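Local coordinates for protein pullulanase (Bacillus acidopullulyticus, PDB 2WAN) that hydrolyses alpha-1,6-glycosidic linkages in pullulan and probably also removes branches from starch-type polysaccharides, at residues Gln340-Asn345 / Leu379-Val384; Asp760-Ala765 / Ile914-Leu919; Lys876-Leu881 / Asn908-Ala913. All coordinates share one frame; numbering follows the deposited sequence.

Contact 1: residues Gln340-Asn345 / Leu379-Val384; sequences QLLLYN and LYQVTV
Gln340 and Gln381 form an antiparallel hydrogen-bonded pair. Gln381 N gives an almost straight bond to Gln340 O at 2.8 Å. Gln340 N returns one to Gln381 O, with the donor in the carbonyl plane. Leu342 and Leu379 repeat the pattern, and Leu342 N reaches Leu379 O at 2.8 Å. Between these two pairs, Leu341 and Tyr380 are a non-hydrogen-bonded pair. The side chains of Gln340 and Gln381 run side by side, their amide planes 60° apart. CG of Gln381 is anti to the backbone N (chi1 -176°) and the chain stays extended, which carries its amide out alongside the Gln340 side chain. Gln381 NE2 has a weak hydrogen bond to Gln354. Gln381 CB lies 4.0 Å from Leu342 CD1. Leu379 CD1 slants against the Tyr344 ring and is 3.5 Å from Tyr344 OH. On the other face, Leu341 CD1 meets Tyr380 CE1 at 4.0 Å. The Tyr380 hydroxyl bonds to Asp393, which fixes the far end of the ring, and Tyr344 makes a cation-pi contact with Arg405. Both strands belong to the antiparallel beta domain of the carbohydrate-binding module 48 family. Strand 353-359 flanks 340-344, and strand 388-391 flanks 379-383.

Contact 2: residues Asp760-Ala765 / Ile914-Leu919; sequences DELAHA and ISTLIL
Leu762 and Ser915 mark the closest backbone approach, with their CA atoms 6.0 Å apart; here helix 760-765 passes strand 915-919 at 45°, and the axes come within 8.1 Å. Leu762 carries most of the contact. Its CG is anti to the backbone N (chi1 178°), which leans the branch toward the strand; its two methyls then meet different partners. CD1 presses on Thr916 OG1 at 3.2 Å, which is short for a carbon against a hydroxyl. The same methyl lies 4.0 Å from Ser915 O. CD2 meets Ile914 CG2 at 4.3 Å. One helical turn on, Ala765 CB reaches Thr916 OG1 at 3.4 Å. The threonine hydroxyl is thus covered by methyls of two helix residues. Ser915 points its side chain away from the helix, and its OG bonds to Pro912 O. Ile914, with its positive phi of 41°, and Ser915 together face Asn873 in a G1 beta bulge at the start of the strand. In sequence, helix 753-769 comes just before the final strand of the parallel eight-stranded barrel. The contact is the buried seam where the C-terminal all-beta domain packs on the catalytic barrel, as in other alpha-amylase family enzymes.

Contact 3: residues Lys876-Leu881 / Asn908-Ala913; sequences KTSQTL and NVQVPA
Thr880 and Asn908 lie diagonally across the ribbon, and their side chains slant over one another. The asparagine CG is anti to its own N (chi1 -165°). This turns the amide back over the facing strand, where CG sits 3.6 Å from Leu881 O and the group borders Thr880 CB. With an alanine here the amide would be gone, and the flank of Thr880 would probably lose its cover, leaving a gap beside the Leu881 carbonyl. Gln910 stretches out on the same face as Thr880. Its CG comes 3.8 Å from Ser878 CB, and its amide lies alongside the serine hydroxyl, at an angle too poor for a hydrogen bond; that hydroxyl bonds to a glycerol. The backbones form a two-stranded antiparallel ribbon. Gln879 pairs with Val911 and Leu881 with Val909, each through two hydrogen bonds. The shortest runs from Val911 N to Gln879 O at 2.7 Å. The ribbon lies over strands 868-873 and 915-920, consistent with the C-terminal beta-sandwich of alpha-amylase relatives. Its inner face holds Leu881, Val909 and Val911. Leu881 CB touches Val909 CG1 at 4.1 Å, and both valines pack on Leu917. Past the strand ends, Ala913 CB abuts Lys876 O at 3.4 Å, while Lys876 NZ forms a salt bridge with Asp751.

From the N terminus, contact 1 comes first. It closes a loop of 33 residues within the carbohydrate-binding module 48 region and is complete before the barrel begins. Contact 2 opens in the last part of the catalytic barrel and closes 148 residues later near the C terminus. Contact 3 both opens and closes within that span, bridging 26 residues of the all-beta domain. Contacts 2 and 3 adjoin, with centres about 12 Å apart. Strand 908-911 of contact 3 is followed in the chain by strand 915-920 of contact 2, which meets the barrel helix while the ribbon packs against it. Contact 1 lies about 60 Å from contact 2, centre to centre, on the opposite side of the chain's centre.

Contact 1: residues Gln340-Asn345 / Leu379-Val384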
ATOM      1  N   GLN A 340      -1.802  33.059   8.029  1.00 16.95           N
ATOM      2  CA  GLN A 340      -2.503  34.028   7.200  1.00 17.03           C
ATOM      3  C   GLN A 340      -2.921  33.403   5.868  1.00 16.91           C
ATOM      4  O   GLN A 340      -2.250  32.493   5.357  1.00 17.80           O
ATOM      5  CB  GLN A 340      -1.611  35.236   6.947  1.00 18.08           C
ATOM      6  CG  GLN A 340      -1.223  35.942   8.239  1.00 21.28           C
ATOM      7  CD  GLN A 340      -0.750  37.357   7.993  1.00 31.64           C
ATOM      8  OE1 GLN A 340       0.440  37.643   8.075  1.00 34.26           O
ATOM      9  NE2 GLN A 340      -1.684  38.245   7.674  1.00 36.90           N
ATOM     10  N   LEU A 341      -4.030  33.903   5.329  1.00 17.18           N
ATOM     11  CA  LEU A 341      -4.495  33.557   3.982  1.00 14.26           C
ATOM     12  C   LEU A 341      -3.967  34.579   2.977  1.00 15.60           C
ATOM     13  O   LEU A 341      -4.178  35.791   3.152  1.00 16.67           O
ATOM     14  CB  LEU A 341      -6.037  33.528   3.956  1.00 13.97           C
ATOM     15  CG  LEU A 341      -6.737  33.257   2.616  1.00 13.10           C
ATOM     16  CD1 LEU A 341      -6.498  31.798   2.179  1.00 14.01           C
ATOM     17  CD2 LEU A 341      -8.232  33.540   2.729  1.00 14.24           C
ATOM     18  N   LEU A 342      -3.303  34.092   1.923  1.00 15.37           N
ATOM     19  CA  LEU A 342      -2.830  34.943   0.834  1.00 12.66           C
ATOM     20  C   LEU A 342      -3.715  34.680  -0.374  1.00 14.95           C
ATOM     21  O   LEU A 342      -3.796  33.546  -0.854  1.00 13.06           O
ATOM     22  CB  LEU A 342      -1.355  34.670   0.485  1.00 12.65           C
ATOM     23  CG  LEU A 342      -0.350  34.688   1.653  1.00 15.91           C
ATOM     24  CD1 LEU A 342       1.086  34.464   1.159  1.00 13.55           C
ATOM     25  CD2 LEU A 342      -0.447  36.004   2.379  1.00 17.94           C
ATOM     26  N   LEU A 343      -4.407  35.727  -0.818  1.00 13.63           N
ATOM     27  CA  LEU A 343      -5.329  35.665  -1.958  1.00 12.46           C
ATOM     28  C   LEU A 343      -4.747  36.394  -3.153  1.00 14.19           C
ATOM     29  O   LEU A 343      -4.227  37.506  -3.001  1.00 15.13           O
ATOM     30  CB  LEU A 343      -6.685  36.302  -1.589  1.00 14.22           C
ATOM     31  CG  LEU A 343      -7.605  35.483  -0.685  1.00 15.26           C
ATOM     32  CD1 LEU A 343      -8.860  36.285  -0.337  1.00 15.25           C
ATOM     33  CD2 LEU A 343      -8.004  34.137  -1.312  1.00 17.25           C
ATOM     34  N   TYR A 344      -4.856  35.774  -4.332  1.00 12.69           N
ATOM     35  CA  TYR A 344      -4.335  36.312  -5.589  1.00 13.73           C
ATOM     36  C   TYR A 344      -5.446  36.308  -6.647  1.00 15.47           C
ATOM     37  O   TYR A 344      -6.073  35.269  -6.913  1.00 15.03           O
ATOM     38  CB  TYR A 344      -3.165  35.471  -6.115  1.00 12.71           C
ATOM     39  CG  TYR A 344      -2.016  35.247  -5.127  1.00 14.57           C
ATOM     40  CD1 TYR A 344      -0.840  35.989  -5.220  1.00 13.18           C
ATOM     41  CD2 TYR A 344      -2.112  34.271  -4.122  1.00 15.28           C
ATOM     42  CE1 TYR A 344       0.232  35.764  -4.324  1.00 15.69           C
ATOM     43  CE2 TYR A 344      -1.059  34.051  -3.218  1.00 14.37           C
ATOM     44  CZ  TYR A 344       0.100  34.805  -3.324  1.00 17.86           C
ATOM     45  OH  TYR A 344       1.127  34.580  -2.432  1.00 17.65           O
ATOM     46  N   ASN A 345      -5.676  37.463  -7.262  1.00 15.78           N
ATOM     47  CA  ASN A 345      -6.652  37.559  -8.352  1.00 16.60           C
ATOM     48  C   ASN A 345      -6.054  37.266  -9.730  1.00 17.32           C
ATOM     49  O   ASN A 345      -6.649  37.585 -10.766  1.00 20.83           O
ATOM     50  CB  ASN A 345      -7.344  38.933  -8.308  1.00 17.55           C
ATOM     51  CG  ASN A 345      -6.404  40.073  -8.638  1.00 19.71           C
ATOM     52  OD1 ASN A 345      -5.231  39.866  -8.958  1.00 20.55           O
ATOM     53  ND2 ASN A 345      -6.924  41.298  -8.565  1.00 22.76           N
ATOM     54  N   LEU A 379      -2.737  30.824  -1.114  1.00 13.06           N
ATOM     55  CA  LEU A 379      -1.730  30.099  -0.348  1.00 13.44           C
ATOM     56  C   LEU A 379      -1.998  30.351   1.118  1.00 14.47           C
ATOM     57  O   LEU A 379      -2.635  31.369   1.482  1.00 15.14           O
ATOM     58  CB  LEU A 379      -0.328  30.621  -0.661  1.00 12.88           C
ATOM     59  CG  LEU A 379       0.290  30.272  -2.017  1.00 13.69           C
ATOM     60  CD1 LEU A 379       1.555  31.081  -2.272  1.00 14.73           C
ATOM     61  CD2 LEU A 379       0.565  28.758  -2.104  1.00 12.05           C
ATOM     62  N   TYR A 380      -1.522  29.432   1.963  1.00 13.05           N
ATOM     63  CA  TYR A 380      -1.408  29.697   3.413  1.00 12.69           C
ATOM     64  C   TYR A 380      -0.001  30.151   3.760  1.00 16.31           C
ATOM     65  O   TYR A 380       0.980  29.593   3.280  1.00 14.75           O
ATOM     66  CB  TYR A 380      -1.774  28.459   4.259  1.00 12.35           C
ATOM     67  CG  TYR A 380      -3.194  27.970   4.059  1.00 14.44           C
ATOM     68  CD1 TYR A 380      -4.289  28.829   4.241  1.00 15.44           C
ATOM     69  CD2 TYR A 380      -3.451  26.636   3.719  1.00 13.36           C
ATOM     70  CE1 TYR A 380      -5.597  28.377   4.062  1.00 16.98           C
ATOM     71  CE2 TYR A 380      -4.755  26.171   3.568  1.00 11.19           C
ATOM     72  CZ  TYR A 380      -5.819  27.051   3.719  1.00 15.47           C
ATOM     73  OH  TYR A 380      -7.105  26.606   3.549  1.00 14.69           O
ATOM     74  N   GLN A 381       0.085  31.174   4.605  1.00 15.87           N
ATOM     75  CA  GLN A 381       1.360  31.630   5.122  1.00 16.83           C
ATOM     76  C   GLN A 381       1.424  31.227   6.595  1.00 16.45           C
ATOM     77  O   GLN A 381       0.621  31.677   7.420  1.00 17.31           O
ATOM     78  CB  GLN A 381       1.501  33.135   4.920  1.00 18.18           C
ATOM     79  CG  GLN A 381       2.875  33.676   5.351  1.00 20.88           C
ATOM     80  CD  GLN A 381       3.013  35.164   5.085  1.00 27.22           C
ATOM     81  OE1 GLN A 381       3.688  35.573   4.150  1.00 31.83           O
ATOM     82  NE2 GLN A 381       2.348  35.971   5.894  1.00 34.07           N
ATOM     83  N   VAL A 382       2.349  30.323   6.901  1.00 16.16           N
ATOM     84  CA  VAL A 382       2.355  29.645   8.191  1.00 16.56           C
ATOM     85  C   VAL A 382       3.635  29.963   8.939  1.00 14.84           C
ATOM     86  O   VAL A 382       4.735  29.712   8.435  1.00 15.68           O
ATOM     87  CB  VAL A 382       2.248  28.095   8.027  1.00 17.78           C
ATOM     88  CG1 VAL A 382       2.190  27.418   9.382  1.00 14.73           C
ATOM     89  CG2 VAL A 382       1.013  27.712   7.194  1.00 19.02           C
ATOM     90  N   THR A 383       3.475  30.520  10.141  1.00 18.55           N
ATOM     91  CA  THR A 383       4.594  30.800  11.029  1.00 19.82           C
ATOM     92  C   THR A 383       4.669  29.711  12.094  1.00 20.11           C
ATOM     93  O   THR A 383       3.734  29.539  12.883  1.00 19.48           O
ATOM     94  CB  THR A 383       4.468  32.200  11.690  1.00 18.79           C
ATOM     95  OG1 THR A 383       4.384  33.201  10.659  1.00 19.93           O
ATOM     96  CG2 THR A 383       5.685  32.474  12.585  1.00 20.62           C
ATOM     97  N   VAL A 384       5.767  28.966  12.104  0.50 20.60           N
ATOM     98  CA  VAL A 384       5.997  27.963  13.135  0.50 20.78           C
ATOM     99  C   VAL A 384       7.298  28.259  13.852  0.50 22.86           C
ATOM    100  O   VAL A 384       8.364  28.243  13.236  0.50 23.39           O
ATOM    101  CB  VAL A 384       6.064  26.538  12.549  0.50 21.75           C
ATOM    102  CG1 VAL A 384       6.550  25.563  13.609  0.50 21.26           C
ATOM    103  CG2 VAL A 384       4.702  26.116  12.027  0.50 18.82           C
TER

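Contact 2: residues Asp760-Ala765 / Ile914-Leu919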
ATOM      1  N   ASP A 760       3.464 -17.455 -23.314  1.00  9.29           N
ATOM      2  CA  ASP A 760       2.875 -16.179 -22.892  1.00 10.09           C
ATOM      3  C   ASP A 760       1.358 -16.376 -22.699  1.00  9.96           C
ATOM      4  O   ASP A 760       0.795 -16.030 -21.648  1.00  9.89           O
ATOM      5  CB  ASP A 760       3.176 -15.115 -23.977  1.00  8.60           C
ATOM      6  CG  ASP A 760       2.740 -13.699 -23.572  1.00 12.05           C
ATOM      7  OD1 ASP A 760       1.586 -13.509 -23.130  1.00 12.44           O
ATOM      8  OD2 ASP A 760       3.574 -12.772 -23.712  1.00 13.91           O
ATOM      9  N   GLU A 761       0.706 -16.953 -23.703  1.00  9.57           N
ATOM     10  CA  GLU A 761      -0.720 -17.255 -23.620  1.00 10.47           C
ATOM     11  C   GLU A 761      -1.059 -18.167 -22.449  1.00  9.15           C
ATOM     12  O   GLU A 761      -2.057 -17.943 -21.765  1.00 10.65           O
ATOM     13  CB  GLU A 761      -1.215 -17.867 -24.923  1.00  9.68           C
ATOM     14  CG  GLU A 761      -1.295 -16.818 -26.062  1.00  9.47           C
ATOM     15  CD  GLU A 761      -1.582 -17.398 -27.432  1.00 11.14           C
ATOM     16  OE1 GLU A 761      -1.203 -18.562 -27.696  1.00 14.28           O
ATOM     17  OE2 GLU A 761      -2.178 -16.666 -28.270  1.00 12.09           O
ATOM     18  N   LEU A 762      -0.244 -19.202 -22.229  1.00  9.30           N
ATOM     19  CA  LEU A 762      -0.456 -20.120 -21.092  1.00  8.99           C
ATOM     20  C   LEU A 762      -0.378 -19.442 -19.724  1.00  8.80           C
ATOM     21  O   LEU A 762      -1.231 -19.689 -18.870  1.00  9.66           O
ATOM     22  CB  LEU A 762       0.520 -21.305 -21.150  1.00  9.29           C
ATOM     23  CG  LEU A 762       0.427 -22.320 -19.998  1.00 10.35           C
ATOM     24  CD1 LEU A 762      -0.966 -22.912 -19.839  1.00 15.16           C
ATOM     25  CD2 LEU A 762       1.417 -23.454 -20.296  1.00 15.51           C
ATOM     26  N   ALA A 763       0.615 -18.578 -19.525  1.00  9.24           N
ATOM     27  CA  ALA A 763       0.747 -17.861 -18.260  1.00  9.62           C
ATOM     28  C   ALA A 763      -0.515 -17.043 -17.983  1.00 10.18           C
ATOM     29  O   ALA A 763      -1.066 -17.087 -16.869  1.00  8.92           O
ATOM     30  CB  ALA A 763       1.963 -16.964 -18.295  1.00  9.06           C
ATOM     31  N   HIS A 764      -0.978 -16.328 -19.001  1.00  7.76           N
ATOM     32  CA  HIS A 764      -2.215 -15.546 -18.845  1.00  8.52           C
ATOM     33  C   HIS A 764      -3.457 -16.452 -18.711  1.00 10.38           C
ATOM     34  O   HIS A 764      -4.378 -16.098 -17.979  1.00  9.08           O
ATOM     35  CB  HIS A 764      -2.368 -14.487 -19.962  1.00  8.54           C
ATOM     36  CG  HIS A 764      -1.335 -13.397 -19.890  1.00 10.50           C
ATOM     37  ND1 HIS A 764      -1.511 -12.228 -19.175  1.00 14.40           N
ATOM     38  CD2 HIS A 764      -0.103 -13.311 -20.446  1.00  7.03           C
ATOM     39  CE1 HIS A 764      -0.431 -11.470 -19.291  1.00  7.80           C
ATOM     40  NE2 HIS A 764       0.439 -12.110 -20.056  1.00 15.67           N
ATOM     41  N   ALA A 765      -3.467 -17.620 -19.361  1.00 10.38           N
ATOM     42  CA  ALA A 765      -4.604 -18.548 -19.227  1.00  9.89           C
ATOM     43  C   ALA A 765      -4.786 -18.987 -17.772  1.00  9.75           C
ATOM     44  O   ALA A 765      -5.907 -19.078 -17.288  1.00 10.81           O
ATOM     45  CB  ALA A 765      -4.441 -19.776 -20.131  1.00 11.06           C
ATOM     46  N   ILE A 914       2.241 -27.125 -24.726  1.00 11.95           N
ATOM     47  CA  ILE A 914       2.167 -25.714 -24.275  1.00 11.29           C
ATOM     48  C   ILE A 914       0.782 -25.097 -24.535  1.00 10.80           C
ATOM     49  O   ILE A 914       0.634 -24.159 -25.323  1.00 12.88           O
ATOM     50  CB  ILE A 914       3.271 -24.812 -24.901  1.00  9.99           C
ATOM     51  CG1 ILE A 914       4.569 -25.610 -25.091  1.00 12.37           C
ATOM     52  CG2 ILE A 914       3.520 -23.572 -24.027  1.00 12.93           C
ATOM     53  CD1 ILE A 914       5.727 -24.756 -25.593  1.00 14.12           C
ATOM     54  N   SER A 915      -0.233 -25.659 -23.884  1.00 11.75           N
ATOM     55  CA  SER A 915      -1.590 -25.163 -24.089  1.00 10.11           C
ATOM     56  C   SER A 915      -2.489 -25.442 -22.901  1.00 11.32           C
ATOM     57  O   SER A 915      -2.103 -26.121 -21.931  1.00 11.04           O
ATOM     58  CB  SER A 915      -2.197 -25.814 -25.343  1.00 12.88           C
ATOM     59  OG  SER A 915      -2.582 -27.151 -25.065  1.00 14.04           O
ATOM     60  N   THR A 916      -3.697 -24.894 -22.989  1.00 11.01           N
ATOM     61  CA  THR A 916      -4.730 -25.111 -21.978  1.00 10.87           C
ATOM     62  C   THR A 916      -5.912 -25.811 -22.624  1.00  9.34           C
ATOM     63  O   THR A 916      -6.383 -25.406 -23.697  1.00 10.67           O
ATOM     64  CB  THR A 916      -5.178 -23.757 -21.345  1.00  9.53           C
ATOM     65  OG1 THR A 916      -4.053 -23.143 -20.714  1.00 12.59           O
ATOM     66  CG2 THR A 916      -6.296 -23.991 -20.286  1.00 10.67           C
ATOM     67  N   LEU A 917      -6.360 -26.892 -21.989  1.00 10.39           N
ATOM     68  CA  LEU A 917      -7.543 -27.643 -22.431  1.00 11.94           C
ATOM     69  C   LEU A 917      -8.715 -27.190 -21.579  1.00 11.78           C
ATOM     70  O   LEU A 917      -8.566 -27.048 -20.366  1.00 12.33           O
ATOM     71  CB  LEU A 917      -7.330 -29.154 -22.203  1.00 13.96           C
ATOM     72  CG  LEU A 917      -8.545 -30.067 -22.449  1.00 13.60           C
ATOM     73  CD1 LEU A 917      -8.705 -30.349 -23.945  1.00 15.35           C
ATOM     74  CD2 LEU A 917      -8.432 -31.365 -21.639  1.00 19.16           C
ATOM     75  N   ILE A 918      -9.870 -26.949 -22.203  1.00  9.47           N
ATOM     76  CA  ILE A 918     -11.108 -26.727 -21.466  1.00  8.48           C
ATOM     77  C   ILE A 918     -12.207 -27.620 -22.019  1.00  9.87           C
ATOM     78  O   ILE A 918     -12.427 -27.679 -23.231  1.00 10.34           O
ATOM     79  CB  ILE A 918     -11.567 -25.253 -21.514  1.00  9.99           C
ATOM     80  CG1 ILE A 918     -10.395 -24.347 -21.117  1.00 12.62           C
ATOM     81  CG2 ILE A 918     -12.784 -25.050 -20.525  1.00  8.98           C
ATOM     82  CD1 ILE A 918     -10.659 -22.875 -21.232  1.00 15.47           C
ATOM     83  N   LEU A 919     -12.859 -28.345 -21.120  1.00  9.74           N
ATOM     84  CA  LEU A 919     -13.989 -29.203 -21.468  1.00 10.96           C
ATOM     85  C   LEU A 919     -15.167 -28.856 -20.605  1.00 11.55           C
ATOM     86  O   LEU A 919     -14.995 -28.307 -19.525  1.00 11.45           O
ATOM     87  CB  LEU A 919     -13.678 -30.656 -21.130  1.00 11.69           C
ATOM     88  CG  LEU A 919     -12.359 -31.244 -21.593  1.00 14.94           C
ATOM     89  CD1 LEU A 919     -12.136 -32.534 -20.822  1.00 19.97           C
ATOM     90  CD2 LEU A 919     -12.392 -31.497 -23.078  1.00 19.15           C
TER

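Contact 3: residues Lys876-Leu881 / Asn908-Ala913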
ATOM      1  N   LYS A 876       6.547 -29.637 -23.639  1.00 13.54           N
ATOM      2  CA  LYS A 876       6.749 -29.565 -25.073  1.00 15.20           C
ATOM      3  C   LYS A 876       6.176 -30.744 -25.869  1.00 14.12           C
ATOM      4  O   LYS A 876       6.255 -30.757 -27.102  1.00 15.00           O
ATOM      5  CB  LYS A 876       8.237 -29.344 -25.368  1.00 16.85           C
ATOM      6  CG  LYS A 876       8.605 -27.870 -25.260  1.00 23.10           C
ATOM      7  CD  LYS A 876      10.066 -27.642 -25.508  1.00 36.02           C
ATOM      8  CE  LYS A 876      10.406 -26.168 -25.392  1.00 34.58           C
ATOM      9  NZ  LYS A 876      11.885 -25.971 -25.467  1.00 30.63           N
ATOM     10  N   THR A 877       5.587 -31.719 -25.180  1.00 15.43           N
ATOM     11  CA  THR A 877       4.858 -32.784 -25.857  1.00 14.94           C
ATOM     12  C   THR A 877       3.421 -32.790 -25.385  1.00 16.56           C
ATOM     13  O   THR A 877       3.125 -32.286 -24.293  1.00 16.85           O
ATOM     14  CB  THR A 877       5.489 -34.172 -25.622  1.00 17.34           C
ATOM     15  OG1 THR A 877       5.513 -34.454 -24.221  1.00 19.27           O
ATOM     16  CG2 THR A 877       6.926 -34.207 -26.149  1.00 15.75           C
ATOM     17  N   SER A 878       2.547 -33.372 -26.200  1.00 16.22           N
ATOM     18  CA  SER A 878       1.144 -33.529 -25.828  1.00 15.35           C
ATOM     19  C   SER A 878       1.049 -34.458 -24.633  1.00 17.42           C
ATOM     20  O   SER A 878       1.920 -35.314 -24.423  1.00 16.35           O
ATOM     21  CB  SER A 878       0.309 -34.065 -26.996  1.00 17.79           C
ATOM     22  OG  SER A 878       0.711 -35.393 -27.322  1.00 18.98           O
ATOM     23  N   GLN A 879      -0.012 -34.283 -23.843  1.00 13.57           N
ATOM     24  CA  GLN A 879      -0.216 -35.051 -22.635  1.00 15.26           C
ATOM     25  C   GLN A 879      -1.669 -35.495 -22.590  1.00 17.88           C
ATOM     26  O   GLN A 879      -2.545 -34.811 -23.107  1.00 22.36           O
ATOM     27  CB  GLN A 879       0.105 -34.212 -21.406  1.00 13.72           C
ATOM     28  CG  GLN A 879       1.533 -33.669 -21.368  1.00 14.25           C
ATOM     29  CD  GLN A 879       2.556 -34.752 -21.107  1.00 14.24           C
ATOM     30  OE1 GLN A 879       2.367 -35.605 -20.242  1.00 18.38           O
ATOM     31  NE2 GLN A 879       3.666 -34.705 -21.830  1.00 18.20           N
ATOM     32  N   THR A 880      -1.925 -36.637 -21.971  1.00 16.64           N
ATOM     33  CA  THR A 880      -3.280 -37.164 -21.942  1.00 15.75           C
ATOM     34  C   THR A 880      -3.899 -37.055 -20.557  1.00 15.86           C
ATOM     35  O   THR A 880      -3.207 -37.114 -19.549  1.00 16.06           O
ATOM     36  CB  THR A 880      -3.329 -38.627 -22.425  1.00 19.50           C
ATOM     37  OG1 THR A 880      -2.557 -39.441 -21.535  1.00 25.20           O
ATOM     38  CG2 THR A 880      -2.749 -38.735 -23.829  1.00 20.83           C
ATOM     39  N   LEU A 881      -5.217 -36.870 -20.537  1.00 14.44           N
ATOM     40  CA  LEU A 881      -5.967 -36.761 -19.302  1.00 14.23           C
ATOM     41  C   LEU A 881      -7.085 -37.800 -19.262  1.00 11.98           C
ATOM     42  O   LEU A 881      -7.881 -37.878 -20.185  1.00 15.22           O
ATOM     43  CB  LEU A 881      -6.587 -35.353 -19.201  1.00 13.56           C
ATOM     44  CG  LEU A 881      -7.479 -35.141 -17.978  1.00 12.47           C
ATOM     45  CD1 LEU A 881      -6.651 -35.128 -16.703  1.00 13.38           C
ATOM     46  CD2 LEU A 881      -8.217 -33.823 -18.111  1.00 12.98           C
ATOM     47  N   ASN A 908     -10.791 -40.366 -22.196  1.00 14.77           N
ATOM     48  CA  ASN A 908      -9.446 -39.837 -22.230  1.00 17.03           C
ATOM     49  C   ASN A 908      -9.407 -38.744 -23.287  1.00 15.22           C
ATOM     50  O   ASN A 908     -10.184 -38.767 -24.251  1.00 18.03           O
ATOM     51  CB  ASN A 908      -8.460 -40.976 -22.569  1.00 17.60           C
ATOM     52  CG  ASN A 908      -7.014 -40.625 -22.293  1.00 28.93           C
ATOM     53  OD1 ASN A 908      -6.539 -40.698 -21.153  1.00 34.59           O
ATOM     54  ND2 ASN A 908      -6.279 -40.312 -23.354  1.00 32.37           N
ATOM     55  N   VAL A 909      -8.516 -37.775 -23.103  1.00 13.30           N
ATOM     56  CA  VAL A 909      -8.360 -36.691 -24.081  1.00 14.37           C
ATOM     57  C   VAL A 909      -6.906 -36.221 -24.135  1.00 15.31           C
ATOM     58  O   VAL A 909      -6.199 -36.219 -23.115  1.00 14.01           O
ATOM     59  CB  VAL A 909      -9.328 -35.496 -23.778  1.00 15.64           C
ATOM     60  CG1 VAL A 909      -8.958 -34.801 -22.482  1.00 17.30           C
ATOM     61  CG2 VAL A 909      -9.390 -34.502 -24.958  1.00 17.05           C
ATOM     62  N   GLN A 910      -6.466 -35.836 -25.330  1.00 17.06           N
ATOM     63  CA  GLN A 910      -5.099 -35.366 -25.530  1.00 18.51           C
ATOM     64  C   GLN A 910      -5.045 -33.835 -25.489  1.00 17.44           C
ATOM     65  O   GLN A 910      -5.879 -33.158 -26.095  1.00 17.46           O
ATOM     66  CB  GLN A 910      -4.569 -35.906 -26.861  1.00 19.47           C
ATOM     67  CG  GLN A 910      -3.083 -35.678 -27.077  1.00 26.34           C
ATOM     68  CD  GLN A 910      -2.581 -36.362 -28.334  1.00 33.71           C
ATOM     69  OE1 GLN A 910      -2.790 -37.559 -28.529  1.00 40.86           O
ATOM     70  NE2 GLN A 910      -1.926 -35.601 -29.198  1.00 38.05           N
ATOM     71  N   VAL A 911      -4.093 -33.300 -24.731  1.00 15.45           N
ATOM     72  CA  VAL A 911      -3.912 -31.869 -24.608  1.00 15.25           C
ATOM     73  C   VAL A 911      -2.645 -31.480 -25.347  1.00 15.48           C
ATOM     74  O   VAL A 911      -1.555 -31.918 -24.943  1.00 15.66           O
ATOM     75  CB  VAL A 911      -3.742 -31.439 -23.128  1.00 16.77           C
ATOM     76  CG1 VAL A 911      -3.577 -29.926 -23.044  1.00 15.56           C
ATOM     77  CG2 VAL A 911      -4.945 -31.931 -22.264  1.00 20.32           C
ATOM     78  N   PRO A 912      -2.758 -30.644 -26.403  1.00 14.67           N
ATOM     79  CA  PRO A 912      -1.534 -30.262 -27.140  1.00 14.46           C
ATOM     80  C   PRO A 912      -0.445 -29.608 -26.287  1.00 13.63           C
ATOM     81  O   PRO A 912      -0.715 -29.051 -25.207  1.00 14.32           O
ATOM     82  CB  PRO A 912      -2.037 -29.260 -28.192  1.00 17.63           C
ATOM     83  CG  PRO A 912      -3.478 -29.522 -28.346  1.00 18.29           C
ATOM     84  CD  PRO A 912      -3.972 -30.078 -27.021  1.00 12.11           C
ATOM     85  N   ALA A 913       0.789 -29.692 -26.779  1.00 13.69           N
ATOM     86  CA  ALA A 913       1.952 -29.074 -26.144  1.00 14.01           C
ATOM     87  C   ALA A 913       1.716 -27.589 -25.861  1.00 13.82           C
ATOM     88  O   ALA A 913       1.063 -26.898 -26.657  1.00 13.21           O
ATOM     89  CB  ALA A 913       3.167 -29.234 -27.042  1.00 14.81           C
TER